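Local coordinates for TIR-like domain-containing protein (Prevotella corporis, PDB 7EBD), which is a prokaryotic STING-domain protein that forms a two-chain assembly and holds the ligand C2E in a pocket between its subunits, at residues A[72-77]-A[83-88]; A[12-17]-A[97-102]; A[109-114]-A[128-133]. One frame throughout, in Å; residues are numbered along the deposited sequence.

Contact 1: A[72-77]-A[83-88]; sequences ETQMST and PIHIVS. With C2E (9,9'-[(2R,3R,3aS,5S,7aR,9R,10R,10aS,12S,14aR)-3,5,10,12-tetrahydroxy-5,12-dioxidooctahydro-2H,7H-difuro[3,2-d:3',2'-j][1,3,7,9,2,8]tetraoxadiphosphacyclododecine-2,9-diyl]bis(2-amino-1,9-dihydro-6H-purin-6-one)), chain E; ACT (acetate ion), chain C.
Thr73 turns OG1 into the position between its backbone N and carbonyl carbon (chi1 46°), and Ser88 does the same with OG (chi1 63°). The two hydroxyls meet there, and Thr73 OG1 donates to Ser88 OG at 2.9 Å. Ser88 OG in turn bonds an acetate ion, probably from the crystallisation liquor, which Asn71 also holds. Ile86 CD1 lies against the Thr73 hydroxyl, 3.2 Å from Thr73 OG1. The same methyl meets Met75 CE, a selenomethionine methyl, at 3.5 Å. The Met75 chain is extended and crosses Ile86 at about a right angle. These apolar groups lie on the sheet face covered by helix 6-28, where Ile86 touches Phe18 and Met75 touches Trp25.

On the other face Gln74 runs alongside His85, amide and ring nearly perpendicular. Gln74 OE1 lies 3.2 Å from His85 CE1, obliquely to the ring. His85 NE2 bonds His85 of the second subunit. Glu72 lies beside Val87, and its OE1 bonds Asn81 of the second subunit.

Two reciprocal pairs of backbone bonds, Thr73 with Ile86 and Met75 with Ile84, tie the strands. His85 O points away from strand 72-75 and accepts C2E N1 at 2.6 Å. The arrangement is an antiparallel beta hairpin whose second strand lines the C2E pocket through Ile84 and His85.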
loop_
_atom_site.group_PDB
_atom_site.type_symbol
_atom_site.label_atom_id
_atom_site.label_comp_id
_atom_site.label_asym_id
_atom_site.label_seq_id
_atom_site.Cartn_x
_atom_site.Cartn_y
_atom_site.Cartn_z
ATOM N N GLU A 72 7.284 17.688 -2.264
ATOM C CA GLU A 72 6.084 16.943 -1.917
ATOM C C GLU A 72 4.856 17.601 -2.531
ATOM O O GLU A 72 4.638 18.804 -2.360
ATOM C CB GLU A 72 5.941 16.877 -0.398
ATOM C CG GLU A 72 7.064 16.113 0.279
ATOM C CD GLU A 72 6.939 14.616 0.134
ATOM O OE1 GLU A 72 7.933 13.918 0.418
ATOM O OE2 GLU A 72 5.862 14.137 -0.278
ATOM N N THR A 73 4.052 16.811 -3.244
ATOM C CA THR A 73 2.804 17.283 -3.829
ATOM C C THR A 73 1.750 16.196 -3.665
ATOM O O THR A 73 2.019 15.117 -3.128
ATOM C CB THR A 73 2.978 17.660 -5.308
ATOM O OG1 THR A 73 3.714 16.633 -5.982
ATOM C CG2 THR A 73 3.711 18.987 -5.448
ATOM N N GLN A 74 0.538 16.480 -4.140
ATOM C CA GLN A 74 -0.541 15.508 -4.051
ATOM C C GLN A 74 -1.466 15.653 -5.251
ATOM O O GLN A 74 -1.535 16.705 -5.892
ATOM C CB GLN A 74 -1.328 15.654 -2.742
ATOM C CG GLN A 74 -2.001 17.000 -2.552
ATOM C CD GLN A 74 -2.742 17.087 -1.231
ATOM O OE1 GLN A 74 -2.191 16.771 -0.176
ATOM N NE2 GLN A 74 -4.001 17.510 -1.283
HETATM N N MSE A 75 -2.172 14.565 -5.544
HETATM C CA MSE A 75 -3.157 14.504 -6.615
HETATM C C MSE A 75 -4.535 14.196 -6.037
HETATM O O MSE A 75 -4.686 13.256 -5.254
HETATM C CB MSE A 75 -2.785 13.430 -7.641
HETATM C CG MSE A 75 -1.351 13.463 -8.148
HETATM SE SE MSE A 75 -0.944 11.831 -9.148
HETATM C CE MSE A 75 0.747 12.345 -9.969
ATOM N N SER A 76 -5.540 14.975 -6.422
ATOM C CA SER A 76 -6.912 14.724 -6.001
ATOM C C SER A 76 -7.550 13.720 -6.955
ATOM O O SER A 76 -7.695 13.999 -8.150
ATOM C CB SER A 76 -7.716 16.021 -5.960
ATOM O OG SER A 76 -7.325 16.827 -4.862
ATOM N N THR A 77 -7.933 12.559 -6.428
ATOM C CA THR A 77 -8.503 11.484 -7.225
ATOM C C THR A 77 -9.911 11.161 -6.738
ATOM O O THR A 77 -10.249 11.378 -5.570
ATOM C CB THR A 77 -7.630 10.221 -7.168
ATOM O OG1 THR A 77 -8.166 9.224 -8.047
ATOM C CG2 THR A 77 -7.573 9.668 -5.751
ATOM N N PRO A 83 -6.385 11.969 -1.106
ATOM C CA PRO A 83 -5.506 12.231 -2.250
ATOM C C PRO A 83 -4.280 11.328 -2.255
ATOM O O PRO A 83 -3.906 10.720 -1.249
ATOM C CB PRO A 83 -5.107 13.699 -2.065
ATOM C CG PRO A 83 -5.276 13.953 -0.607
ATOM C CD PRO A 83 -6.464 13.131 -0.202
ATOM N N ILE A 84 -3.658 11.250 -3.426
ATOM C CA ILE A 84 -2.443 10.468 -3.621
ATOM C C ILE A 84 -1.246 11.380 -3.400
ATOM O O ILE A 84 -1.045 12.341 -4.148
ATOM C CB ILE A 84 -2.406 9.851 -5.026
ATOM C CG1 ILE A 84 -3.712 9.115 -5.318
ATOM C CG2 ILE A 84 -1.206 8.920 -5.171
ATOM C CD1 ILE A 84 -3.894 8.777 -6.773
ATOM N N HIS A 85 -0.445 11.083 -2.383
ATOM C CA HIS A 85 0.734 11.884 -2.096
ATOM C C HIS A 85 1.922 11.378 -2.903
ATOM O O HIS A 85 2.143 10.169 -3.021
ATOM C CB HIS A 85 1.051 11.863 -0.602
ATOM C CG HIS A 85 0.046 12.590 0.237
ATOM N ND1 HIS A 85 0.162 13.929 0.547
ATOM C CD2 HIS A 85 -1.097 12.167 0.828
ATOM C CE1 HIS A 85 -0.864 14.298 1.293
ATOM N NE2 HIS A 85 -1.643 13.248 1.479
ATOM N N ILE A 86 2.684 12.315 -3.466
ATOM C CA ILE A 86 3.767 12.007 -4.389
ATOM C C ILE A 86 4.907 12.990 -4.160
ATOM O O ILE A 86 4.769 13.996 -3.461
ATOM C CB ILE A 86 3.309 12.082 -5.858
ATOM C CG1 ILE A 86 2.528 13.378 -6.084
ATOM C CG2 ILE A 86 2.477 10.864 -6.229
ATOM C CD1 ILE A 86 2.656 13.948 -7.470
ATOM N N VAL A 87 6.040 12.688 -4.786
ATOM C CA VAL A 87 7.156 13.616 -4.910
ATOM C C VAL A 87 7.365 13.888 -6.391
ATOM O O VAL A 87 7.272 12.974 -7.220
ATOM C CB VAL A 87 8.441 13.070 -4.257
ATOM C CG1 VAL A 87 8.348 13.176 -2.746
ATOM C CG2 VAL A 87 8.672 11.630 -4.670
ATOM N N SER A 88 7.625 15.148 -6.728
ATOM C CA SER A 88 7.682 15.529 -8.130
ATOM C C SER A 88 8.652 16.684 -8.319
ATOM O O SER A 88 9.193 17.243 -7.362
ATOM C CB SER A 88 6.297 15.908 -8.662
ATOM O OG SER A 88 5.787 17.039 -7.980
HETATM P P1 C2E E . -2.648 -0.083 -0.944
HETATM O O2P C2E E . -3.742 0.941 -0.752
HETATM O O1P C2E E . -3.218 -1.082 -1.914
HETATM O "O5'" C2E E . -1.318 0.492 -1.710
HETATM C "C5'" C2E E . -0.431 -0.438 -2.248
HETATM C "C4'" C2E E . 0.932 0.262 -2.517
HETATM O "O4'" C2E E . 0.775 1.206 -3.403
HETATM C "C3'" C2E E . 1.437 0.974 -1.244
HETATM O "O3'" C2E E . 2.205 0.128 -0.526
HETATM C "C2'" C2E E . 2.272 2.129 -1.826
HETATM O "O2'" C2E E . 3.634 1.649 -2.208
HETATM C "C1'" C2E E . 1.631 2.491 -2.909
HETATM N N9 C2E E . 0.760 3.597 -2.629
HETATM C C8 C2E E . -0.536 3.457 -2.311
HETATM N N7 C2E E . -0.977 4.720 -2.125
HETATM C C5 C2E E . 0.036 5.571 -2.330
HETATM C C6 C2E E . 0.132 7.101 -2.266
HETATM O O6 C2E E . -0.818 7.749 -1.989
HETATM N N1 C2E E . 1.376 7.750 -2.540
HETATM C C2 C2E E . 2.539 6.973 -2.876
HETATM N N2 C2E E . 3.802 7.628 -3.154
HETATM N N3 C2E E . 2.448 5.516 -2.938
HETATM C C4 C2E E . 1.149 4.852 -2.653
HETATM P P11 C2E E . 2.425 0.626 1.047
HETATM O O21 C2E E . 3.153 1.936 1.234
HETATM O O11 C2E E . 3.316 -0.416 1.681
HETATM O O5A C2E E . 0.953 0.499 1.779
HETATM C C5A C2E E . 0.604 -0.842 1.985
HETATM C C4A C2E E . -0.776 -0.922 2.511
HETATM O O4A C2E E . -0.855 -0.347 3.681
HETATM C C3A C2E E . -1.840 -0.085 1.516
HETATM O O3A C2E E . -2.312 -0.979 0.407
HETATM C C2A C2E E . -2.779 0.229 2.233
HETATM O O2A C2E E . -3.751 -0.910 2.386
HETATM C C1A C2E E . -2.085 0.527 3.663
HETATM N N91 C2E E . -1.756 1.792 3.747
HETATM C C81 C2E E . -0.586 2.410 3.501
HETATM N N71 C2E E . -0.776 3.722 3.740
HETATM C C51 C2E E . -2.036 3.890 4.127
HETATM C C61 C2E E . -2.811 5.143 4.530
HETATM O O61 C2E E . -2.274 6.196 4.525
HETATM N N11 C2E E . -4.185 5.044 4.910
HETATM C C21 C2E E . -4.836 3.759 4.912
HETATM N N21 C2E E . -6.232 3.657 5.298
HETATM N N31 C2E E . -4.092 2.566 4.527
HETATM C C41 C2E E . -2.659 2.679 4.134
HETATM C C ACT C . 6.053 20.744 -8.028
HETATM O O ACT C . 6.644 19.639 -8.195
HETATM O OXT ACT C . 5.701 21.298 -6.949
HETATM C CH3 ACT C . 5.722 21.516 -9.339
#

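Contact 2: A[12-17]-A[97-102]; sequences ISYFEG and VYDMPT. With C2E (9,9'-[(2R,3R,3aS,5S,7aR,9R,10R,10aS,12S,14aR)-3,5,10,12-tetrahydroxy-5,12-dioxidooctahydro-2H,7H-difuro[3,2-d:3',2'-j][1,3,7,9,2,8]tetraoxadiphosphacyclododecine-2,9-diyl]bis(2-amino-1,9-dihydro-6H-purin-6-one)), chain E.
Tyr14 and Asp99 approach from opposite directions, with the ring and carboxylate planes only 18° apart. Tyr14 OH donates to Asp99 OD2 at 2.6 Å. The oxygen accepts through its anti lone pair, on the side away from OD1, and lies at the edge of the ring, in its plane. Both side chains leave the backbone in the same way, with CG anti to N, and this extends them toward each other.

Pro101 meets the same tyrosine differently. Its ring crosses obliquely over one face of the phenol. Pro101 CB sits 3.7 Å from the centroid of the Tyr14 ring, 17° off the normal, a CH-pi contact. Pro101 CG lies nearer the hydroxyl end, 3.5 Å from Tyr14 CZ. The proline thus lies on one face of the ring while the carboxylate fixes its hydroxyl.

The hydroxyl bond leaves Asp99 OD1 to the ligand. It accepts C2E N2 at 2.7 Å, with an N-H...O angle of 152°. Tyr14 is therefore a second-shell residue for this bond, and it also lines the pocket itself: its CD1 edge is 3.5 Å from C2E O4'. Thr102 OG1 accepts from O2' of the ligand. It also meets the phosphate oxygen O21, but that contact is very short and its exact length doubtful. Asp99 and Thr102 of the second subunit bond C2E as well.

All three touching residues are buried. Tyr14 projects from helix 6-28 to the end of strand 94-99 and the turn after it. Its ring also packs on Phe18 of its own helix and on Phe137 and Leu141 of helix 124-146, while Asp99 touches Tyr65 of helix 57-67.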
loop_
_atom_site.group_PDB
_atom_site.type_symbol
_atom_site.label_atom_id
_atom_site.label_comp_id
_atom_site.label_asym_id
_atom_site.label_seq_id
_atom_site.Cartn_x
_atom_site.Cartn_y
_atom_site.Cartn_z
ATOM N N ILE A 12 0.487 -6.412 -8.480
ATOM C CA ILE A 12 -0.921 -6.142 -8.764
ATOM C C ILE A 12 -1.485 -5.136 -7.767
ATOM O O ILE A 12 -2.205 -4.203 -8.144
ATOM C CB ILE A 12 -1.735 -7.449 -8.766
ATOM C CG1 ILE A 12 -1.221 -8.403 -9.843
ATOM C CG2 ILE A 12 -3.201 -7.150 -9.008
ATOM C CD1 ILE A 12 -1.924 -9.741 -9.849
ATOM N N SER A 13 -1.175 -5.311 -6.478
ATOM C CA SER A 13 -1.661 -4.374 -5.468
ATOM C C SER A 13 -1.081 -2.982 -5.682
ATOM O O SER A 13 -1.793 -1.979 -5.551
ATOM C CB SER A 13 -1.320 -4.883 -4.067
ATOM O OG SER A 13 -2.109 -6.006 -3.723
ATOM N N TYR A 14 0.205 -2.904 -6.028
ATOM C CA TYR A 14 0.834 -1.611 -6.278
ATOM C C TYR A 14 0.216 -0.922 -7.488
ATOM O O TYR A 14 0.004 0.297 -7.476
ATOM C CB TYR A 14 2.339 -1.808 -6.466
ATOM C CG TYR A 14 3.122 -0.545 -6.742
ATOM C CD1 TYR A 14 3.166 0.486 -5.813
ATOM C CD2 TYR A 14 3.841 -0.395 -7.922
ATOM C CE1 TYR A 14 3.888 1.639 -6.057
ATOM C CE2 TYR A 14 4.570 0.753 -8.174
ATOM C CZ TYR A 14 4.587 1.768 -7.239
ATOM O OH TYR A 14 5.309 2.913 -7.486
ATOM N N PHE A 15 -0.100 -1.687 -8.533
ATOM C CA PHE A 15 -0.708 -1.102 -9.723
ATOM C C PHE A 15 -2.132 -0.635 -9.445
ATOM O O PHE A 15 -2.520 0.467 -9.849
ATOM C CB PHE A 15 -0.684 -2.117 -10.866
ATOM C CG PHE A 15 -1.372 -1.647 -12.118
ATOM C CD1 PHE A 15 -0.704 -0.855 -13.038
ATOM C CD2 PHE A 15 -2.688 -2.002 -12.377
ATOM C CE1 PHE A 15 -1.337 -0.424 -14.189
ATOM C CE2 PHE A 15 -3.326 -1.572 -13.525
ATOM C CZ PHE A 15 -2.650 -0.782 -14.433
ATOM N N GLU A 16 -2.920 -1.454 -8.743
ATOM C CA GLU A 16 -4.316 -1.109 -8.488
ATOM C C GLU A 16 -4.439 0.050 -7.507
ATOM O O GLU A 16 -5.350 0.878 -7.631
ATOM C CB GLU A 16 -5.072 -2.331 -7.966
ATOM C CG GLU A 16 -5.280 -3.435 -8.994
ATOM C CD GLU A 16 -6.066 -2.966 -10.206
ATOM O OE1 GLU A 16 -5.638 -3.250 -11.344
ATOM O OE2 GLU A 16 -7.108 -2.303 -10.021
ATOM N N GLY A 17 -3.546 0.124 -6.523
ATOM C CA GLY A 17 -3.649 1.124 -5.485
ATOM C C GLY A 17 -2.868 2.400 -5.696
ATOM O O GLY A 17 -2.958 3.303 -4.859
ATOM N N VAL A 97 6.907 13.028 -11.884
ATOM C CA VAL A 97 6.586 12.433 -10.595
ATOM C C VAL A 97 7.430 11.181 -10.433
ATOM O O VAL A 97 7.610 10.420 -11.390
ATOM C CB VAL A 97 5.084 12.104 -10.503
ATOM C CG1 VAL A 97 4.741 11.519 -9.144
ATOM C CG2 VAL A 97 4.256 13.343 -10.791
ATOM N N TYR A 98 7.952 10.960 -9.231
ATOM C CA TYR A 98 8.759 9.781 -8.957
ATOM C C TYR A 98 8.168 9.003 -7.791
ATOM O O TYR A 98 7.556 9.577 -6.886
ATOM C CB TYR A 98 10.218 10.158 -8.647
ATOM C CG TYR A 98 10.982 10.722 -9.828
ATOM C CD1 TYR A 98 10.832 12.047 -10.211
ATOM C CD2 TYR A 98 11.862 9.927 -10.550
ATOM C CE1 TYR A 98 11.531 12.562 -11.289
ATOM C CE2 TYR A 98 12.565 10.433 -11.627
ATOM C CZ TYR A 98 12.397 11.751 -11.992
ATOM O OH TYR A 98 13.096 12.256 -13.066
ATOM N N ASP A 99 8.350 7.684 -7.820
ATOM C CA ASP A 99 7.926 6.873 -6.685
ATOM C C ASP A 99 8.772 5.616 -6.586
ATOM O O ASP A 99 9.020 4.943 -7.592
ATOM C CB ASP A 99 6.446 6.493 -6.785
ATOM C CG ASP A 99 5.942 5.808 -5.526
ATOM O OD1 ASP A 99 5.792 6.498 -4.497
ATOM O OD2 ASP A 99 5.707 4.581 -5.560
HETATM N N MSE A 100 9.211 5.313 -5.369
HETATM C CA MSE A 100 9.817 4.029 -5.050
HETATM C C MSE A 100 8.798 3.213 -4.262
HETATM O O MSE A 100 8.356 3.639 -3.194
HETATM C CB MSE A 100 11.111 4.212 -4.255
HETATM C CG MSE A 100 11.792 2.908 -3.874
HETATM SE SE MSE A 100 13.426 3.175 -2.839
HETATM C CE MSE A 100 14.471 4.170 -4.154
ATOM N N PRO A 101 8.414 2.048 -4.794
ATOM C CA PRO A 101 7.309 1.288 -4.191
ATOM C C PRO A 101 7.622 0.781 -2.792
ATOM O O PRO A 101 8.357 -0.199 -2.629
ATOM C CB PRO A 101 7.100 0.128 -5.175
ATOM C CG PRO A 101 7.799 0.544 -6.440
ATOM C CD PRO A 101 8.947 1.388 -5.995
ATOM N N THR A 102 7.062 1.440 -1.775
ATOM C CA THR A 102 7.260 0.997 -0.399
ATOM C C THR A 102 6.624 -0.362 -0.130
ATOM O O THR A 102 7.038 -1.054 0.809
ATOM C CB THR A 102 6.700 2.040 0.569
ATOM O OG1 THR A 102 5.353 2.359 0.201
ATOM C CG2 THR A 102 7.534 3.307 0.521
HETATM P P1 C2E E . -2.648 -0.083 -0.944
HETATM O O2P C2E E . -3.742 0.941 -0.752
HETATM O O1P C2E E . -3.218 -1.082 -1.914
HETATM O "O5'" C2E E . -1.318 0.492 -1.710
HETATM C "C5'" C2E E . -0.431 -0.438 -2.248
HETATM C "C4'" C2E E . 0.932 0.262 -2.517
HETATM O "O4'" C2E E . 0.775 1.206 -3.403
HETATM C "C3'" C2E E . 1.437 0.974 -1.244
HETATM O "O3'" C2E E . 2.205 0.128 -0.526
HETATM C "C2'" C2E E . 2.272 2.129 -1.826
HETATM O "O2'" C2E E . 3.634 1.649 -2.208
HETATM C "C1'" C2E E . 1.631 2.491 -2.909
HETATM N N9 C2E E . 0.760 3.597 -2.629
HETATM C C8 C2E E . -0.536 3.457 -2.311
HETATM N N7 C2E E . -0.977 4.720 -2.125
HETATM C C5 C2E E . 0.036 5.571 -2.330
HETATM C C6 C2E E . 0.132 7.101 -2.266
HETATM O O6 C2E E . -0.818 7.749 -1.989
HETATM N N1 C2E E . 1.376 7.750 -2.540
HETATM C C2 C2E E . 2.539 6.973 -2.876
HETATM N N2 C2E E . 3.802 7.628 -3.154
HETATM N N3 C2E E . 2.448 5.516 -2.938
HETATM C C4 C2E E . 1.149 4.852 -2.653
HETATM P P11 C2E E . 2.425 0.626 1.047
HETATM O O21 C2E E . 3.153 1.936 1.234
HETATM O O11 C2E E . 3.316 -0.416 1.681
HETATM O O5A C2E E . 0.953 0.499 1.779
HETATM C C5A C2E E . 0.604 -0.842 1.985
HETATM C C4A C2E E . -0.776 -0.922 2.511
HETATM O O4A C2E E . -0.855 -0.347 3.681
HETATM C C3A C2E E . -1.840 -0.085 1.516
HETATM O O3A C2E E . -2.312 -0.979 0.407
HETATM C C2A C2E E . -2.779 0.229 2.233
HETATM O O2A C2E E . -3.751 -0.910 2.386
HETATM C C1A C2E E . -2.085 0.527 3.663
HETATM N N91 C2E E . -1.756 1.792 3.747
HETATM C C81 C2E E . -0.586 2.410 3.501
HETATM N N71 C2E E . -0.776 3.722 3.740
HETATM C C51 C2E E . -2.036 3.890 4.127
HETATM C C61 C2E E . -2.811 5.143 4.530
HETATM O O61 C2E E . -2.274 6.196 4.525
HETATM N N11 C2E E . -4.185 5.044 4.910
HETATM C C21 C2E E . -4.836 3.759 4.912
HETATM N N21 C2E E . -6.232 3.657 5.298
HETATM N N31 C2E E . -4.092 2.566 4.527
HETATM C C41 C2E E . -2.659 2.679 4.134
#

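Contact 3: A[109-114]-A[128-133]; sequences KAIDMY and LAEDNE
Two helices of the STING domain, 104-111 and 124-146, face each other here, and between these two segments Ile111 does the touching. Ile111 directs its side chain from helix 104-111 at helix 124-146, and the contact is made by its terminal methyl. Ile111 CD1 lies 3.8 Å from Glu130 CA and 4.0 Å from Glu130 CG. It also comes within 4.1 Å of Glu133 CG, about one turn further on. The methyl is thus received by the backbone and the aliphatic stems of two glutamates, with Ala129 O close by at 4.4 Å from Ile111 CD1.

CG1 of Ile111 stands beside the backbone N (chi1 -61°), and the chain then extends to CD1, which reaches the facing helix. The Glu130 side chain crosses the isoleucine at about a right angle. The chain runs extended beyond CG, and OE2 bonds Thr52 OG1. The Glu133 chain bends at chi2 (-69°), and its OE2 bonds Ser7 OG. Both acids therefore offer CH2 groups to Ile111 and take their polar partners elsewhere. No hydrogen bond joins the two segments, and the contact is purely van der Waals.

Gln126, earlier in helix 124-146, also touches Ile111, and Phe115 lies against Ala129. On helix 104-111, Lys109 forms a salt bridge with Glu16 of the second subunit, which places this part of the helix beside the subunit interface.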
loop_
_atom_site.group_PDB
_atom_site.type_symbol
_atom_site.label_atom_id
_atom_site.label_comp_id
_atom_site.label_asym_id
_atom_site.label_seq_id
_atom_site.Cartn_x
_atom_site.Cartn_y
_atom_site.Cartn_z
ATOM N N LYS A 109 11.391 -8.699 3.764
ATOM C CA LYS A 109 11.306 -9.486 4.987
ATOM C C LYS A 109 11.017 -10.945 4.675
ATOM O O LYS A 109 11.599 -11.843 5.297
ATOM C CB LYS A 109 10.248 -8.902 5.924
ATOM C CG LYS A 109 10.622 -7.535 6.480
ATOM C CD LYS A 109 9.563 -7.001 7.431
ATOM C CE LYS A 109 9.491 -7.831 8.705
ATOM N NZ LYS A 109 8.514 -7.272 9.681
ATOM N N ALA A 110 10.164 -11.205 3.679
ATOM C CA ALA A 110 9.891 -12.587 3.307
ATOM C C ALA A 110 11.183 -13.300 2.940
ATOM O O ALA A 110 11.519 -14.340 3.521
ATOM C CB ALA A 110 8.894 -12.635 2.149
ATOM N N ILE A 111 11.955 -12.715 2.021
ATOM C CA ILE A 111 13.249 -13.298 1.685
ATOM C C ILE A 111 14.146 -13.293 2.912
ATOM O O ILE A 111 14.840 -14.277 3.201
ATOM C CB ILE A 111 13.882 -12.539 0.504
ATOM C CG1 ILE A 111 12.985 -12.637 -0.731
ATOM C CG2 ILE A 111 15.274 -13.068 0.205
ATOM C CD1 ILE A 111 13.172 -11.504 -1.716
ATOM N N ASP A 112 14.068 -12.222 3.705
ATOM C CA ASP A 112 14.871 -12.098 4.913
ATOM C C ASP A 112 14.447 -13.077 5.990
ATOM O O ASP A 112 15.070 -13.102 7.058
ATOM C CB ASP A 112 14.788 -10.665 5.444
ATOM C CG ASP A 112 16.123 -10.146 5.933
ATOM O OD1 ASP A 112 17.127 -10.880 5.811
ATOM O OD2 ASP A 112 16.171 -9.002 6.433
HETATM N N MSE A 113 13.417 -13.880 5.741
HETATM C CA MSE A 113 12.983 -14.859 6.720
HETATM C C MSE A 113 13.196 -16.272 6.192
HETATM O O MSE A 113 12.892 -17.249 6.876
HETATM C CB MSE A 113 11.517 -14.633 7.086
HETATM C CG MSE A 113 11.169 -15.023 8.510
HETATM SE SE MSE A 113 9.422 -14.348 9.044
HETATM C CE MSE A 113 9.697 -12.456 8.654
ATOM N N TYR A 114 13.720 -16.380 4.972
ATOM C CA TYR A 114 13.922 -17.682 4.350
ATOM C C TYR A 114 15.378 -18.015 4.072
ATOM O O TYR A 114 15.725 -19.198 4.019
ATOM C CB TYR A 114 13.131 -17.790 3.037
ATOM C CG TYR A 114 13.066 -19.204 2.501
ATOM C CD1 TYR A 114 12.147 -20.116 3.004
ATOM C CD2 TYR A 114 13.927 -19.629 1.496
ATOM C CE1 TYR A 114 12.086 -21.410 2.520
ATOM C CE2 TYR A 114 13.872 -20.921 1.006
ATOM C CZ TYR A 114 12.951 -21.808 1.521
ATOM O OH TYR A 114 12.894 -23.095 1.036
ATOM N N LEU A 128 20.150 -14.116 -5.390
ATOM C CA LEU A 128 19.465 -14.604 -6.584
ATOM C C LEU A 128 17.953 -14.585 -6.409
ATOM O O LEU A 128 17.223 -14.153 -7.307
ATOM C CB LEU A 128 19.942 -16.008 -6.949
ATOM C CG LEU A 128 19.289 -16.475 -8.251
ATOM C CD1 LEU A 128 19.998 -15.866 -9.447
ATOM C CD2 LEU A 128 19.260 -17.995 -8.352
ATOM N N ALA A 129 17.460 -15.071 -5.268
ATOM C CA ALA A 129 16.019 -15.055 -5.036
ATOM C C ALA A 129 15.488 -13.628 -4.989
ATOM O O ALA A 129 14.388 -13.345 -5.483
ATOM C CB ALA A 129 15.686 -15.792 -3.743
ATOM N N GLU A 130 16.276 -12.708 -4.432
ATOM C CA GLU A 130 15.868 -11.313 -4.365
ATOM C C GLU A 130 15.789 -10.707 -5.759
ATOM O O GLU A 130 14.818 -10.016 -6.093
ATOM C CB GLU A 130 16.856 -10.545 -3.490
ATOM C CG GLU A 130 16.311 -9.296 -2.837
ATOM C CD GLU A 130 17.252 -8.756 -1.777
ATOM O OE1 GLU A 130 17.295 -9.332 -0.670
ATOM O OE2 GLU A 130 17.953 -7.758 -2.049
ATOM N N ASP A 131 16.801 -10.970 -6.589
ATOM C CA ASP A 131 16.795 -10.468 -7.957
ATOM C C ASP A 131 15.655 -11.073 -8.765
ATOM O O ASP A 131 15.046 -10.390 -9.596
ATOM C CB ASP A 131 18.137 -10.763 -8.628
ATOM C CG ASP A 131 19.258 -9.899 -8.090
ATOM O OD1 ASP A 131 18.974 -8.989 -7.280
ATOM O OD2 ASP A 131 20.424 -10.125 -8.478
ATOM N N ASN A 132 15.351 -12.353 -8.540
ATOM C CA ASN A 132 14.234 -12.980 -9.240
ATOM C C ASN A 132 12.908 -12.344 -8.844
ATOM O O ASN A 132 12.065 -12.064 -9.705
ATOM C CB ASN A 132 14.212 -14.484 -8.964
ATOM C CG ASN A 132 15.393 -15.206 -9.582
ATOM O OD1 ASN A 132 16.030 -14.701 -10.507
ATOM N ND2 ASN A 132 15.690 -16.397 -9.074
ATOM N N GLU A 133 12.707 -12.106 -7.544
ATOM C CA GLU A 133 11.488 -11.434 -7.102
ATOM C C GLU A 133 11.392 -10.029 -7.685
ATOM O O GLU A 133 10.314 -9.603 -8.116
ATOM C CB GLU A 133 11.428 -11.393 -5.575
ATOM C CG GLU A 133 11.026 -12.715 -4.939
ATOM C CD GLU A 133 9.577 -13.077 -5.209
ATOM O OE1 GLU A 133 8.700 -12.649 -4.429
ATOM O OE2 GLU A 133 9.312 -13.789 -6.202
#

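How the contacts relate
Contact 1 and contact 2 are neighbours, with centres 13 Å apart. They share the mixed sheet: strands 84-91 and 94-99 lie side by side in it, and Val97 packs on Met75 and Ile86. Contact 1 falls within the sequence span that contact 2 brings together. Both touch C2E, so strand 84-91, helix 6-28 and the end of strand 94-99 line one pocket, which the second subunit completes. Contact 3 comes later in the chain. Its centre is 19 Å from that of contact 2 and 30 Å from that of contact 1, across the chain's centre. Helix 104-111 follows strand 94-99, which links contacts 2 and 3. All three reach the second subunit.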